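Local atomic coordinates of conserved exported protein (Bacteroides fragilis, PDB entry 3CLW), a protein that is of unknown function but probably hydrolyses O-glycosidic bonds. Residues R52-T66 / M392-P405. Residues are numbered along the deposited sequence; the frame is centred on the assembly and turned at random.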
loop_
_atom_site.group_PDB
_atom_site.type_symbol
_atom_site.label_atom_id
_atom_site.label_comp_id
_atom_site.label_asym_id
_atom_site.label_seq_id
_atom_site.Cartn_x
_atom_site.Cartn_y
_atom_site.Cartn_z
ATOM N N ARG A 52 -11.466 5.186 12.882
ATOM C CA ARG A 52 -10.628 6.240 13.443
ATOM C C ARG A 52 -11.227 6.736 14.781
ATOM O O ARG A 52 -11.898 7.761 14.833
ATOM C CB ARG A 52 -10.440 7.388 12.424
ATOM C CG ARG A 52 -9.101 8.132 12.526
ATOM C CD ARG A 52 -9.098 9.141 13.641
ATOM N NE ARG A 52 -7.786 9.761 13.814
ATOM C CZ ARG A 52 -7.537 10.745 14.670
ATOM N NH1 ARG A 52 -8.503 11.206 15.445
ATOM N NH2 ARG A 52 -6.311 11.217 14.799
ATOM N N GLU A 53 -10.974 5.982 15.847
ATOM C CA GLU A 53 -11.484 6.292 17.192
ATOM C C GLU A 53 -10.452 5.923 18.231
ATOM O O GLU A 53 -9.527 5.129 17.980
ATOM C CB GLU A 53 -12.762 5.505 17.516
ATOM C CG GLU A 53 -13.858 5.632 16.481
ATOM C CD GLU A 53 -15.126 6.266 17.008
ATOM O OE1 GLU A 53 -15.378 7.464 16.704
ATOM O OE2 GLU A 53 -15.880 5.560 17.717
ATOM N N PHE A 54 -10.645 6.491 19.419
ATOM C CA PHE A 54 -9.824 6.181 20.572
ATOM C C PHE A 54 -10.650 5.275 21.460
ATOM O O PHE A 54 -11.874 5.375 21.488
ATOM C CB PHE A 54 -9.418 7.460 21.311
ATOM C CG PHE A 54 -8.642 8.451 20.459
ATOM C CD1 PHE A 54 -7.267 8.374 20.353
ATOM C CD2 PHE A 54 -9.288 9.472 19.800
ATOM C CE1 PHE A 54 -6.557 9.290 19.598
ATOM C CE2 PHE A 54 -8.574 10.407 19.044
ATOM C CZ PHE A 54 -7.220 10.311 18.948
ATOM N N ASP A 55 -9.978 4.360 22.149
ATOM C CA ASP A 55 -10.586 3.575 23.207
ATOM C C ASP A 55 -10.849 4.434 24.456
ATOM O O ASP A 55 -10.663 5.666 24.444
ATOM C CB ASP A 55 -9.713 2.343 23.526
ATOM C CG ASP A 55 -8.429 2.670 24.294
ATOM O OD1 ASP A 55 -8.245 3.759 24.849
ATOM O OD2 ASP A 55 -7.562 1.792 24.371
ATOM N N GLU A 56 -11.218 3.769 25.548
ATOM C CA GLU A 56 -11.668 4.449 26.796
ATOM C C GLU A 56 -10.539 5.265 27.434
ATOM O O GLU A 56 -10.779 6.303 28.055
ATOM C CB GLU A 56 -12.278 3.428 27.803
ATOM N N LYS A 57 -9.305 4.802 27.248
ATOM C CA LYS A 57 -8.123 5.438 27.852
ATOM C C LYS A 57 -7.370 6.414 26.931
ATOM O O LYS A 57 -6.330 6.937 27.306
ATOM C CB LYS A 57 -7.181 4.356 28.375
ATOM N N GLY A 58 -7.887 6.647 25.726
ATOM C CA GLY A 58 -7.333 7.658 24.812
ATOM C C GLY A 58 -6.371 7.101 23.778
ATOM O O GLY A 58 -5.668 7.876 23.111
ATOM N N ASN A 59 -6.337 5.764 23.649
ATOM C CA ASN A 59 -5.458 5.062 22.696
ATOM C C ASN A 59 -6.161 4.826 21.379
ATOM O O ASN A 59 -7.297 4.337 21.379
ATOM C CB ASN A 59 -5.043 3.666 23.202
ATOM C CG ASN A 59 -4.461 3.679 24.593
ATOM O OD1 ASN A 59 -3.502 4.394 24.880
ATOM N ND2 ASN A 59 -5.034 2.870 25.467
ATOM N N PRO A 60 -5.469 5.105 20.249
ATOM C CA PRO A 60 -6.021 4.822 18.913
ATOM C C PRO A 60 -6.402 3.347 18.814
ATOM O O PRO A 60 -5.667 2.491 19.330
ATOM C CB PRO A 60 -4.843 5.116 17.990
ATOM C CG PRO A 60 -4.015 6.159 18.751
ATOM C CD PRO A 60 -4.100 5.661 20.174
ATOM N N ILE A 61 -7.527 3.025 18.187
ATOM C CA ILE A 61 -7.931 1.626 18.168
ATOM C C ILE A 61 -7.335 0.790 17.036
ATOM O O ILE A 61 -7.480 -0.439 17.031
ATOM C CB ILE A 61 -9.479 1.425 18.195
ATOM C CG1 ILE A 61 -10.139 2.000 16.950
ATOM C CG2 ILE A 61 -10.100 1.937 19.511
ATOM C CD1 ILE A 61 -11.498 1.392 16.722
ATOM N N GLY A 62 -6.646 1.441 16.102
ATOM C CA GLY A 62 -6.185 0.758 14.898
ATOM C C GLY A 62 -5.438 1.661 13.931
ATOM O O GLY A 62 -5.053 2.775 14.285
ATOM N N MET A 63 -5.229 1.163 12.716
ATOM C CA MET A 63 -4.547 1.941 11.679
ATOM C C MET A 63 -5.389 3.104 11.140
ATOM O O MET A 63 -4.831 4.094 10.704
ATOM C CB MET A 63 -4.124 1.032 10.530
ATOM C CG MET A 63 -2.747 0.328 10.699
ATOM S SD MET A 63 -2.425 -0.980 9.491
ATOM C CE MET A 63 -0.810 -1.269 9.875
ATOM N N ALA A 64 -6.719 2.961 11.173
ATOM C CA ALA A 64 -7.652 3.853 10.498
ATOM C C ALA A 64 -7.156 4.186 9.070
ATOM O O ALA A 64 -6.974 5.345 8.721
ATOM C CB ALA A 64 -7.892 5.139 11.304
ATOM N N LEU A 65 -6.931 3.140 8.276
ATOM C CA LEU A 65 -6.586 3.281 6.879
ATOM C C LEU A 65 -7.597 4.118 6.114
ATOM O O LEU A 65 -8.795 4.151 6.437
ATOM C CB LEU A 65 -6.457 1.916 6.218
ATOM C CG LEU A 65 -5.375 0.999 6.777
ATOM C CD1 LEU A 65 -5.598 -0.330 6.180
ATOM C CD2 LEU A 65 -3.949 1.530 6.486
ATOM N N THR A 66 -7.097 4.782 5.069
ATOM C CA THR A 66 -7.889 5.758 4.370
ATOM C C THR A 66 -8.028 5.472 2.883
ATOM O O THR A 66 -8.558 6.303 2.142
ATOM C CB THR A 66 -7.337 7.193 4.625
ATOM O OG1 THR A 66 -5.920 7.170 4.534
ATOM C CG2 THR A 66 -7.729 7.674 6.016
ATOM N N MET A 392 3.961 -4.027 13.373
ATOM C CA MET A 392 3.865 -3.414 12.071
ATOM C C MET A 392 2.526 -2.725 11.990
ATOM O O MET A 392 2.430 -1.657 11.411
ATOM C CB MET A 392 4.040 -4.441 10.939
ATOM C CG MET A 392 5.526 -4.859 10.682
ATOM S SD MET A 392 5.862 -6.283 9.642
ATOM C CE MET A 392 5.288 -7.616 10.732
ATOM N N LEU A 393 1.487 -3.301 12.597
ATOM C CA LEU A 393 0.210 -2.616 12.571
ATOM C C LEU A 393 0.355 -1.296 13.306
ATOM O O LEU A 393 -0.040 -0.254 12.812
ATOM C CB LEU A 393 -0.929 -3.473 13.172
ATOM C CG LEU A 393 -2.357 -2.895 13.058
ATOM C CD1 LEU A 393 -3.432 -3.976 13.096
ATOM C CD2 LEU A 393 -2.637 -1.907 14.178
ATOM N N TRP A 394 0.928 -1.349 14.499
ATOM C CA TRP A 394 1.032 -0.166 15.349
ATOM C C TRP A 394 1.996 0.924 14.826
ATOM O O TRP A 394 1.719 2.129 14.926
ATOM C CB TRP A 394 1.270 -0.607 16.800
ATOM C CG TRP A 394 0.133 -1.506 17.224
ATOM C CD1 TRP A 394 0.192 -2.862 17.487
ATOM C CD2 TRP A 394 -1.259 -1.132 17.355
ATOM N NE1 TRP A 394 -1.069 -3.313 17.817
ATOM C CE2 TRP A 394 -1.971 -2.287 17.713
ATOM C CE3 TRP A 394 -1.966 0.080 17.190
ATOM C CZ2 TRP A 394 -3.356 -2.274 17.941
ATOM C CZ3 TRP A 394 -3.317 0.093 17.386
ATOM C CH2 TRP A 394 -4.015 -1.083 17.754
ATOM N N THR A 395 3.091 0.514 14.215
ATOM C CA THR A 395 4.027 1.502 13.673
ATOM C C THR A 395 3.455 2.165 12.420
ATOM O O THR A 395 3.708 3.352 12.190
ATOM C CB THR A 395 5.421 0.919 13.381
ATOM O OG1 THR A 395 5.319 -0.133 12.414
ATOM C CG2 THR A 395 6.056 0.381 14.672
ATOM N N THR A 396 2.674 1.417 11.638
ATOM C CA THR A 396 1.916 2.024 10.522
ATOM C C THR A 396 0.926 3.045 11.073
ATOM O O THR A 396 0.838 4.172 10.581
ATOM C CB THR A 396 1.147 0.986 9.678
ATOM O OG1 THR A 396 2.062 0.028 9.154
ATOM C CG2 THR A 396 0.433 1.650 8.509
ATOM N N ALA A 397 0.212 2.644 12.116
ATOM C CA ALA A 397 -0.778 3.505 12.769
ATOM C C ALA A 397 -0.208 4.827 13.278
ATOM O O ALA A 397 -0.910 5.814 13.268
ATOM C CB ALA A 397 -1.520 2.730 13.910
ATOM N N ASN A 398 1.055 4.842 13.718
ATOM C CA ASN A 398 1.736 6.079 14.116
ATOM C C ASN A 398 1.571 7.102 12.998
ATOM O O ASN A 398 1.386 8.291 13.233
ATOM C CB ASN A 398 3.247 5.830 14.343
ATOM C CG ASN A 398 3.575 5.435 15.790
ATOM O OD1 ASN A 398 3.741 6.300 16.687
ATOM N ND2 ASN A 398 3.686 4.138 16.022
ATOM N N TYR A 399 1.651 6.611 11.768
ATOM C CA TYR A 399 1.420 7.441 10.592
ATOM C C TYR A 399 -0.057 7.519 10.216
ATOM O O TYR A 399 -0.661 8.606 10.277
ATOM C CB TYR A 399 2.223 6.906 9.417
ATOM C CG TYR A 399 3.702 7.081 9.558
ATOM C CD1 TYR A 399 4.322 8.293 9.222
ATOM C CD2 TYR A 399 4.512 6.023 10.004
ATOM C CE1 TYR A 399 5.720 8.456 9.335
ATOM C CE2 TYR A 399 5.902 6.180 10.113
ATOM C CZ TYR A 399 6.482 7.401 9.781
ATOM O OH TYR A 399 7.842 7.540 9.895
ATOM N N SER A 400 -0.628 6.358 9.845
ATOM C CA SER A 400 -1.950 6.307 9.239
ATOM C C SER A 400 -3.065 6.890 10.056
ATOM O O SER A 400 -3.961 7.518 9.490
ATOM C CB SER A 400 -2.305 4.885 8.737
ATOM O OG SER A 400 -2.487 3.938 9.789
ATOM N N PHE A 401 -3.029 6.708 11.374
ATOM C CA PHE A 401 -4.152 7.151 12.261
ATOM C C PHE A 401 -4.190 8.693 12.384
ATOM O O PHE A 401 -5.252 9.287 12.530
ATOM C CB PHE A 401 -4.032 6.464 13.660
ATOM C CG PHE A 401 -5.183 6.737 14.613
ATOM C CD1 PHE A 401 -6.252 5.854 14.712
ATOM C CD2 PHE A 401 -5.168 7.846 15.458
ATOM C CE1 PHE A 401 -7.321 6.077 15.650
ATOM C CE2 PHE A 401 -6.237 8.098 16.383
ATOM C CZ PHE A 401 -7.306 7.209 16.471
ATOM N N PHE A 402 -3.009 9.319 12.284
ATOM C CA PHE A 402 -2.827 10.758 12.487
ATOM C C PHE A 402 -2.547 11.592 11.192
ATOM O O PHE A 402 -2.890 12.779 11.103
ATOM C CB PHE A 402 -1.699 10.944 13.496
ATOM C CG PHE A 402 -2.001 10.360 14.854
ATOM C CD1 PHE A 402 -2.856 11.027 15.733
ATOM C CD2 PHE A 402 -1.446 9.134 15.243
ATOM C CE1 PHE A 402 -3.139 10.501 16.991
ATOM C CE2 PHE A 402 -1.727 8.594 16.480
ATOM C CZ PHE A 402 -2.586 9.278 17.364
ATOM N N VAL A 403 -1.942 10.954 10.196
ATOM C CA VAL A 403 -1.640 11.607 8.911
ATOM C C VAL A 403 -2.777 11.366 7.906
ATOM O O VAL A 403 -2.804 10.358 7.207
ATOM C CB VAL A 403 -0.237 11.185 8.338
ATOM C CG1 VAL A 403 0.132 12.064 7.122
ATOM C CG2 VAL A 403 0.857 11.340 9.404
ATOM N N ARG A 404 -3.715 12.296 7.864
ATOM C CA ARG A 404 -5.002 12.107 7.171
ATOM C C ARG A 404 -5.016 12.671 5.737
ATOM O O ARG A 404 -4.255 13.594 5.431
ATOM C CB ARG A 404 -6.110 12.806 7.971
ATOM C CG ARG A 404 -6.335 12.303 9.375
ATOM C CD ARG A 404 -7.437 11.257 9.369
ATOM N NE ARG A 404 -6.846 9.960 9.450
ATOM C CZ ARG A 404 -7.504 8.824 9.360
ATOM N NH1 ARG A 404 -8.801 8.774 9.097
ATOM N NH2 ARG A 404 -6.804 7.717 9.465
ATOM N N PRO A 405 -5.889 12.135 4.866
ATOM C CA PRO A 405 -5.985 12.633 3.473
ATOM C C PRO A 405 -6.086 14.146 3.403
ATOM O O PRO A 405 -6.897 14.732 4.084
ATOM C CB PRO A 405 -7.290 12.008 2.961
ATOM C CG PRO A 405 -7.392 10.724 3.723
ATOM C CD PRO A 405 -6.808 11.006 5.106
HETATM O O HOH W 1 -4.511 8.006 6.546
#
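The ring of Phe401 is clamped between Arg52 and Pro60. Over one face the guanidinium of Arg52 lies nearly parallel to the ring, with centres 4.1 Å apart and planes at 19°, a cation-pi stack. Against the opposite face Pro60 makes a CH-pi contact, its CB 3.4 Å from the ring centroid and almost on the normal. Phe401 enters this slot because its CG stands anti to the backbone N (chi1 -175°). The ring then turns an edge to the face of Phe54 in a T-shaped pair, centroids 5.1 Å apart.

Arg52 also grips the backbone of the residue it covers. Its NE and NH2 both bond Phe401 O, which lies in the guanidinium plane. The NE bond is 2.9 Å long and fairly straight. The NH2 bond is longer and more bent, coming from above the carbonyl plane.

Arg404 reaches back to the loop. Its NH2 bonds Ser400 O firmly, at 2.9 Å and 164°. It also approaches Ala64 O at 2.5 Å, too short to take at face value. Thr66 CG2 and Arg52 CG lie over opposite faces of its guanidinium. Ser400 OG donates to Met63 O at 2.5 Å. A water links Thr66 OG1 to Ser400 O and Val403 O, and Thr66 OG1 also bonds Phe22 N on strand 6-25.

Met63 lies along Leu393 and Ala397, its CG 4.2 Å from Ala397 CB. The contact thus joins the loop between helix 39-50 and strand 68-71, in the probable TIM-barrel region, to helix 391-400 and the chain that follows. Phe402 reaches on to Val495 of the C-terminal strand 490-495.

The carbonyls of Met63 and Phe401, and less certainly Ala64, take side-chain donors from the opposite segment. Carbonyls and the aromatic face probably help offset the two nearby cationic charges.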